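Long-range contact in HTH-type transcriptional repressor NemR (Escherichia coli, PDB 4YZE), which represses the nemRA-gloA operon by binding the NemR box and takes part in the response to electrophiles and reactive chlorine species: residues E55-Y66 / S121-G131. The protein carries 5 engineered substitutions. Sequence-based numbering, arbitrary orientation.
Sequences EAFGVAMLERHY and SEDMRSAMDKG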
ATOM      1  N   GLU A  55      -8.350  -8.015  21.328  1.00 49.10           N
ATOM      2  CA  GLU A  55      -7.074  -7.379  21.032  1.00 52.48           C
ATOM      3  C   GLU A  55      -5.937  -8.375  21.194  1.00 51.23           C
ATOM      4  O   GLU A  55      -5.051  -8.456  20.344  1.00 53.55           O
ATOM      5  CB  GLU A  55      -6.834  -6.165  21.935  1.00 51.13           C
ATOM      6  CG  GLU A  55      -5.484  -5.440  21.627  1.00 49.20           C
ATOM      7  CD  GLU A  55      -4.331  -5.893  22.523  1.00 72.14           C
ATOM      8  OE1 GLU A  55      -4.549  -6.743  23.410  1.00 71.78           O
ATOM      9  OE2 GLU A  55      -3.200  -5.393  22.354  1.00 77.50           O
ATOM     10  N   ALA A  56      -5.971  -9.129  22.291  1.00 51.63           N
ATOM     11  CA  ALA A  56      -4.927 -10.113  22.576  1.00 57.66           C
ATOM     12  C   ALA A  56      -4.874 -11.158  21.456  1.00 53.81           C
ATOM     13  O   ALA A  56      -3.799 -11.540  20.965  1.00 51.63           O
ATOM     14  CB  ALA A  56      -5.183 -10.770  23.931  1.00 54.79           C
ATOM     15  N   PHE A  57      -6.060 -11.595  21.054  1.00 50.34           N
ATOM     16  CA  PHE A  57      -6.224 -12.541  19.977  1.00 45.10           C
ATOM     17  C   PHE A  57      -5.594 -12.063  18.658  1.00 45.17           C
ATOM     18  O   PHE A  57      -4.924 -12.838  17.951  1.00 43.51           O
ATOM     19  CB  PHE A  57      -7.715 -12.797  19.780  1.00 49.10           C
ATOM     20  CG  PHE A  57      -8.016 -13.603  18.577  1.00 45.14           C
ATOM     21  CD1 PHE A  57      -7.920 -14.986  18.620  1.00 48.48           C
ATOM     22  CD2 PHE A  57      -8.389 -12.989  17.398  1.00 44.52           C
ATOM     23  CE1 PHE A  57      -8.203 -15.748  17.506  1.00 47.70           C
ATOM     24  CE2 PHE A  57      -8.669 -13.738  16.275  1.00 54.87           C
ATOM     25  CZ  PHE A  57      -8.576 -15.122  16.328  1.00 53.25           C
ATOM     26  N   GLY A  58      -5.830 -10.796  18.319  1.00 45.16           N
ATOM     27  CA  GLY A  58      -5.250 -10.208  17.125  1.00 46.86           C
ATOM     28  C   GLY A  58      -3.727 -10.254  17.110  1.00 42.85           C
ATOM     29  O   GLY A  58      -3.134 -10.538  16.076  1.00 42.00           O
ATOM     30  N   VAL A  59      -3.100  -9.969  18.251  1.00 41.96           N
ATOM     31  CA  VAL A  59      -1.642 -10.020  18.345  1.00 42.94           C
ATOM     32  C   VAL A  59      -1.149 -11.441  18.074  1.00 47.89           C
ATOM     33  O   VAL A  59      -0.241 -11.645  17.260  1.00 45.47           O
ATOM     34  CB  VAL A  59      -1.125  -9.577  19.715  1.00 46.04           C
ATOM     35  CG1 VAL A  59       0.412  -9.506  19.700  1.00 47.43           C
ATOM     36  CG2 VAL A  59      -1.699  -8.227  20.083  1.00 53.82           C
ATOM     37  N   ALA A  60      -1.755 -12.412  18.760  1.00 48.64           N
ATOM     38  CA  ALA A  60      -1.446 -13.818  18.551  1.00 42.40           C
ATOM     39  C   ALA A  60      -1.691 -14.226  17.095  1.00 44.02           C
ATOM     40  O   ALA A  60      -0.873 -14.952  16.499  1.00 41.44           O
ATOM     41  CB  ALA A  60      -2.259 -14.687  19.502  1.00 43.78           C
ATOM     42  N   MET A  61      -2.804 -13.758  16.527  1.00 41.12           N
ATOM     43  CA  MET A  61      -3.124 -14.023  15.127  1.00 40.44           C
ATOM     44  C   MET A  61      -2.015 -13.517  14.210  1.00 43.28           C
ATOM     45  O   MET A  61      -1.510 -14.257  13.361  1.00 42.91           O
ATOM     46  CB  MET A  61      -4.437 -13.351  14.742  1.00 49.38           C
ATOM     47  CG  MET A  61      -4.830 -13.526  13.271  1.00 51.39           C
ATOM     48  SD  MET A  61      -6.377 -12.653  12.854  1.00 63.16           S
ATOM     49  CE  MET A  61      -5.763 -10.956  12.742  1.00 55.50           C
ATOM     50  N   LEU A  62      -1.628 -12.258  14.390  1.00 39.77           N
ATOM     51  CA  LEU A  62      -0.621 -11.666  13.519  1.00 37.53           C
ATOM     52  C   LEU A  62       0.700 -12.391  13.693  1.00 45.00           C
ATOM     53  O   LEU A  62       1.370 -12.699  12.705  1.00 49.19           O
ATOM     54  CB  LEU A  62      -0.450 -10.175  13.808  1.00 36.85           C
ATOM     55  CG  LEU A  62      -1.565  -9.254  13.322  1.00 47.76           C
ATOM     56  CD1 LEU A  62      -1.262  -7.804  13.674  1.00 41.69           C
ATOM     57  CD2 LEU A  62      -1.720  -9.393  11.837  1.00 51.49           C
ATOM     58  N   GLU A  63       1.070 -12.666  14.945  1.00 41.51           N
ATOM     59  CA  GLU A  63       2.354 -13.309  15.229  1.00 47.56           C
ATOM     60  C   GLU A  63       2.386 -14.669  14.564  1.00 44.90           C
ATOM     61  O   GLU A  63       3.397 -15.054  13.992  1.00 48.53           O
ATOM     62  CB  GLU A  63       2.603 -13.425  16.739  1.00 50.86           C
ATOM     63  CG  GLU A  63       3.002 -12.108  17.396  1.00 54.42           C
ATOM     64  CD  GLU A  63       2.992 -12.174  18.914  1.00 58.31           C
ATOM     65  OE1 GLU A  63       2.597 -13.223  19.465  1.00 59.58           O
ATOM     66  OE2 GLU A  63       3.380 -11.172  19.557  1.00 58.59           O
ATOM     67  N   ARG A  64       1.262 -15.379  14.611  1.00 39.95           N
ATOM     68  CA  ARG A  64       1.152 -16.658  13.938  1.00 43.44           C
ATOM     69  C   ARG A  64       1.346 -16.451  12.441  1.00 50.56           C
ATOM     70  O   ARG A  64       2.184 -17.100  11.823  1.00 55.10           O
ATOM     71  CB  ARG A  64      -0.208 -17.316  14.220  1.00 45.94           C
ATOM     72  CG  ARG A  64      -0.506 -18.532  13.343  1.00 47.51           C
ATOM     73  CD  ARG A  64      -1.708 -19.323  13.866  1.00 49.28           C
ATOM     74  NE  ARG A  64      -2.012 -20.510  13.065  1.00 45.53           N
ATOM     75  CZ  ARG A  64      -2.720 -20.488  11.937  1.00 52.26           C
ATOM     76  NH1 ARG A  64      -3.184 -19.336  11.461  1.00 52.80           N
ATOM     77  NH2 ARG A  64      -2.955 -21.612  11.271  1.00 51.66           N
ATOM     78  N   HIS A  65       0.584 -15.526  11.871  1.00 51.12           N
ATOM     79  CA  HIS A  65       0.657 -15.246  10.446  1.00 46.77           C
ATOM     80  C   HIS A  65       2.070 -14.868   9.976  1.00 45.15           C
ATOM     81  O   HIS A  65       2.531 -15.350   8.946  1.00 40.80           O
ATOM     82  CB  HIS A  65      -0.304 -14.120  10.094  1.00 43.36           C
ATOM     83  CG  HIS A  65      -0.092 -13.555   8.728  1.00 44.02           C
ATOM     84  ND1 HIS A  65      -0.703 -14.073   7.609  1.00 50.81           N
ATOM     85  CD2 HIS A  65       0.661 -12.515   8.298  1.00 38.66           C
ATOM     86  CE1 HIS A  65      -0.337 -13.378   6.546  1.00 50.03           C
ATOM     87  NE2 HIS A  65       0.487 -12.425   6.939  1.00 45.07           N
ATOM     88  N   TYR A  66       2.752 -13.997  10.707  1.00 36.21           N
ATOM     89  CA  TYR A  66       4.063 -13.561  10.247  1.00 43.81           C
ATOM     90  C   TYR A  66       5.113 -14.645  10.481  1.00 54.96           C
ATOM     91  O   TYR A  66       6.090 -14.732   9.739  1.00 52.73           O
ATOM     92  CB  TYR A  66       4.490 -12.232  10.893  1.00 44.31           C
ATOM     93  CG  TYR A  66       3.711 -11.045  10.368  1.00 46.44           C
ATOM     94  CD1 TYR A  66       3.800 -10.658   9.027  1.00 46.07           C
ATOM     95  CD2 TYR A  66       2.886 -10.317  11.206  1.00 39.02           C
ATOM     96  CE1 TYR A  66       3.066  -9.572   8.538  1.00 46.86           C
ATOM     97  CE2 TYR A  66       2.152  -9.229  10.735  1.00 45.55           C
ATOM     98  CZ  TYR A  66       2.238  -8.864   9.405  1.00 51.61           C
ATOM     99  OH  TYR A  66       1.502  -7.775   8.969  1.00 46.89           O
ATOM    100  N   SER A 121      -4.556  -1.434  18.294  1.00 60.07           N
ATOM    101  CA  SER A 121      -3.673  -1.354  19.457  1.00 65.24           C
ATOM    102  C   SER A 121      -2.200  -1.203  19.056  1.00 61.88           C
ATOM    103  O   SER A 121      -1.785  -1.654  17.980  1.00 55.70           O
ATOM    104  CB  SER A 121      -3.830  -2.578  20.355  1.00 66.04           C
ATOM    105  OG  SER A 121      -3.393  -3.763  19.713  1.00 60.80           O
ATOM    106  N   GLU A 122      -1.414  -0.554  19.912  1.00 60.90           N
ATOM    107  CA  GLU A 122       0.014  -0.477  19.660  1.00 63.50           C
ATOM    108  C   GLU A 122       0.555  -1.896  19.546  1.00 57.21           C
ATOM    109  O   GLU A 122       1.413  -2.158  18.700  1.00 53.49           O
ATOM    110  CB  GLU A 122       0.749   0.317  20.750  1.00 65.22           C
ATOM    111  CG  GLU A 122       2.274   0.115  20.779  1.00 61.98           C
ATOM    112  CD  GLU A 122       2.987   0.406  19.435  1.00 69.96           C
ATOM    113  OE1 GLU A 122       2.487   1.205  18.607  1.00 67.23           O
ATOM    114  OE2 GLU A 122       4.076  -0.169  19.208  1.00 72.46           O
ATOM    115  N   ASP A 123       0.017  -2.814  20.355  1.00 57.41           N
ATOM    116  CA  ASP A 123       0.482  -4.196  20.308  1.00 60.13           C
ATOM    117  C   ASP A 123       0.319  -4.791  18.902  1.00 60.65           C
ATOM    118  O   ASP A 123       1.230  -5.468  18.409  1.00 57.32           O
ATOM    119  CB  ASP A 123      -0.186  -5.045  21.394  1.00 58.56           C
ATOM    120  CG  ASP A 123      -0.202  -4.339  22.732  1.00 61.80           C
ATOM    121  OD1 ASP A 123      -0.200  -3.098  22.701  1.00 64.43           O
ATOM    122  OD2 ASP A 123      -0.188  -4.988  23.801  1.00 63.96           O
ATOM    123  N   MET A 124      -0.800  -4.489  18.238  1.00 53.32           N
ATOM    124  CA  MET A 124      -1.023  -5.002  16.882  1.00 62.00           C
ATOM    125  C   MET A 124      -0.225  -4.266  15.796  1.00 57.92           C
ATOM    126  O   MET A 124       0.355  -4.905  14.916  1.00 51.65           O
ATOM    127  CB  MET A 124      -2.507  -5.041  16.524  1.00 52.19           C
ATOM    128  CG  MET A 124      -3.297  -6.100  17.287  1.00 53.96           C
ATOM    129  SD  MET A 124      -4.956  -6.324  16.594  1.00 60.89           S
ATOM    130  CE  MET A 124      -4.513  -7.082  15.018  1.00 52.08           C
ATOM    131  N   ARG A 125      -0.202  -2.935  15.846  1.00 53.86           N
ATOM    132  CA  ARG A 125       0.619  -2.167  14.911  1.00 52.80           C
ATOM    133  C   ARG A 125       2.074  -2.626  15.012  1.00 47.99           C
ATOM    134  O   ARG A 125       2.764  -2.768  14.001  1.00 44.64           O
ATOM    135  CB  ARG A 125       0.510  -0.666  15.190  1.00 55.14           C
ATOM    136  CG  ARG A 125       1.414   0.204  14.332  1.00 56.81           C
ATOM    137  CD  ARG A 125       1.895   1.433  15.113  1.00 62.31           C
ATOM    138  NE  ARG A 125       2.857   1.092  16.163  1.00 59.52           N
ATOM    139  CZ  ARG A 125       4.161   0.889  15.958  1.00 62.50           C
ATOM    140  NH1 ARG A 125       4.674   0.990  14.732  1.00 58.65           N
ATOM    141  NH2 ARG A 125       4.964   0.591  16.984  1.00 63.70           N
ATOM    142  N   SER A 126       2.516  -2.888  16.237  1.00 48.01           N
ATOM    143  CA  SER A 126       3.885  -3.313  16.486  1.00 50.34           C
ATOM    144  C   SER A 126       4.139  -4.722  15.951  1.00 45.77           C
ATOM    145  O   SER A 126       5.213  -5.006  15.416  1.00 44.39           O
ATOM    146  CB  SER A 126       4.196  -3.215  17.981  1.00 57.86           C
ATOM    147  OG  SER A 126       5.410  -3.861  18.322  1.00 58.62           O
ATOM    148  N   ALA A 127       3.147  -5.596  16.076  1.00 46.24           N
ATOM    149  CA  ALA A 127       3.235  -6.920  15.468  1.00 49.49           C
ATOM    150  C   ALA A 127       3.418  -6.817  13.949  1.00 44.50           C
ATOM    151  O   ALA A 127       4.150  -7.612  13.357  1.00 41.62           O
ATOM    152  CB  ALA A 127       2.006  -7.746  15.790  1.00 46.21           C
ATOM    153  N   MET A 128       2.734  -5.861  13.325  1.00 42.59           N
ATOM    154  CA  MET A 128       2.848  -5.672  11.878  1.00 44.43           C
ATOM    155  C   MET A 128       4.198  -5.076  11.518  1.00 40.80           C
ATOM    156  O   MET A 128       4.789  -5.438  10.515  1.00 38.36           O
ATOM    157  CB  MET A 128       1.762  -4.746  11.367  1.00 41.44           C
ATOM    158  CG  MET A 128       0.357  -5.306  11.546  1.00 43.80           C
ATOM    159  SD  MET A 128      -0.877  -4.147  10.944  1.00 53.79           S
ATOM    160  CE  MET A 128      -0.613  -4.246   9.169  1.00 49.95           C
ATOM    161  N   ASP A 129       4.664  -4.140  12.333  1.00 45.14           N
ATOM    162  CA  ASP A 129       5.916  -3.463  12.055  1.00 40.13           C
ATOM    163  C   ASP A 129       6.986  -4.553  12.086  1.00 45.06           C
ATOM    164  O   ASP A 129       7.765  -4.694  11.158  1.00 44.06           O
ATOM    165  CB  ASP A 129       6.168  -2.379  13.103  1.00 41.85           C
ATOM    166  CG  ASP A 129       7.309  -1.454  12.730  1.00 55.70           C
ATOM    167  OD1 ASP A 129       7.726  -1.450  11.552  1.00 55.84           O
ATOM    168  OD2 ASP A 129       7.779  -0.714  13.618  1.00 58.15           O
ATOM    169  N   LYS A 130       6.954  -5.362  13.138  1.00 48.01           N
ATOM    170  CA  LYS A 130       7.832  -6.513  13.283  1.00 45.92           C
ATOM    171  C   LYS A 130       7.717  -7.481  12.105  1.00 40.97           C
ATOM    172  O   LYS A 130       8.726  -7.991  11.617  1.00 48.32           O
ATOM    173  CB  LYS A 130       7.514  -7.232  14.598  1.00 58.69           C
ATOM    174  CG  LYS A 130       7.846  -8.709  14.596  1.00 69.86           C
ATOM    175  CD  LYS A 130       9.221  -8.983  15.180  1.00 69.70           C
ATOM    176  CE  LYS A 130       9.114  -9.778  16.476  1.00 74.13           C
ATOM    177  NZ  LYS A 130       8.028  -9.265  17.361  1.00 80.60           N
ATOM    178  N   GLY A 131       6.493  -7.737  11.650  1.00 39.55           N
ATOM    179  CA  GLY A 131       6.287  -8.598  10.490  1.00 37.67           C
ATOM    180  C   GLY A 131       7.051  -8.087   9.276  1.00 47.26           C
ATOM    181  O   GLY A 131       7.819  -8.823   8.647  1.00 43.52           O
TER
HETATM  182  O   HOH W   1       5.255  -9.540  17.236  1.00 56.84           O
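Tyr-66 lays its ring flat over the backbone of Gly-131, a CH-pi contact with CA of Gly-131 3.6 Å from the ring centroid. Gly-131 has no side chain, so its CA can lie this close over the ring. The opposite face of the ring meets CD2 of His-65. With CG anti to the carbonyl carbon (chi1 -72°), the ring reaches across to the second helix. OH of Tyr-66 touches CG of Met-128 at 3.7 Å and hydrogen-bonds Thr-110. Replacing Tyr-66 by an alanine would probably leave Thr-110 without this partner and open a gap over Gly-131.

The segments 55-66 and 122-131 run nearly parallel, with 5° between their directions and a closest axis approach of 9.0 Å. Met-124 is a knob in the hole formed by Glu-55, Gly-58, Val-59 and Leu-62. Its chain bends at chi3 (69°), which brings CE of Met-124 within 3.8 Å of CA of Gly-58. CD1 of Leu-62 lies 3.6 Å from CE of Met-124 and also packs on Ala-127 and Met-128.

At the N-terminal end, OG of Ser-121 donates to the anti lone pair of Glu-55 OE2 (3.1 Å). The same OG accepts from N of Met-124 as the N-cap. Asp-123 OD2 lies 3.4 Å from Glu-55 OE2, a like-charge approach. Arg-52 pairs with the other Glu-55 oxygen and probably eases it. Apolar packing thus joins the DNA-binding and C-terminal regions of this TetR-family repressor, and the Ser-121 to Glu-55 hydrogen bond ties the N-cap to the first helix.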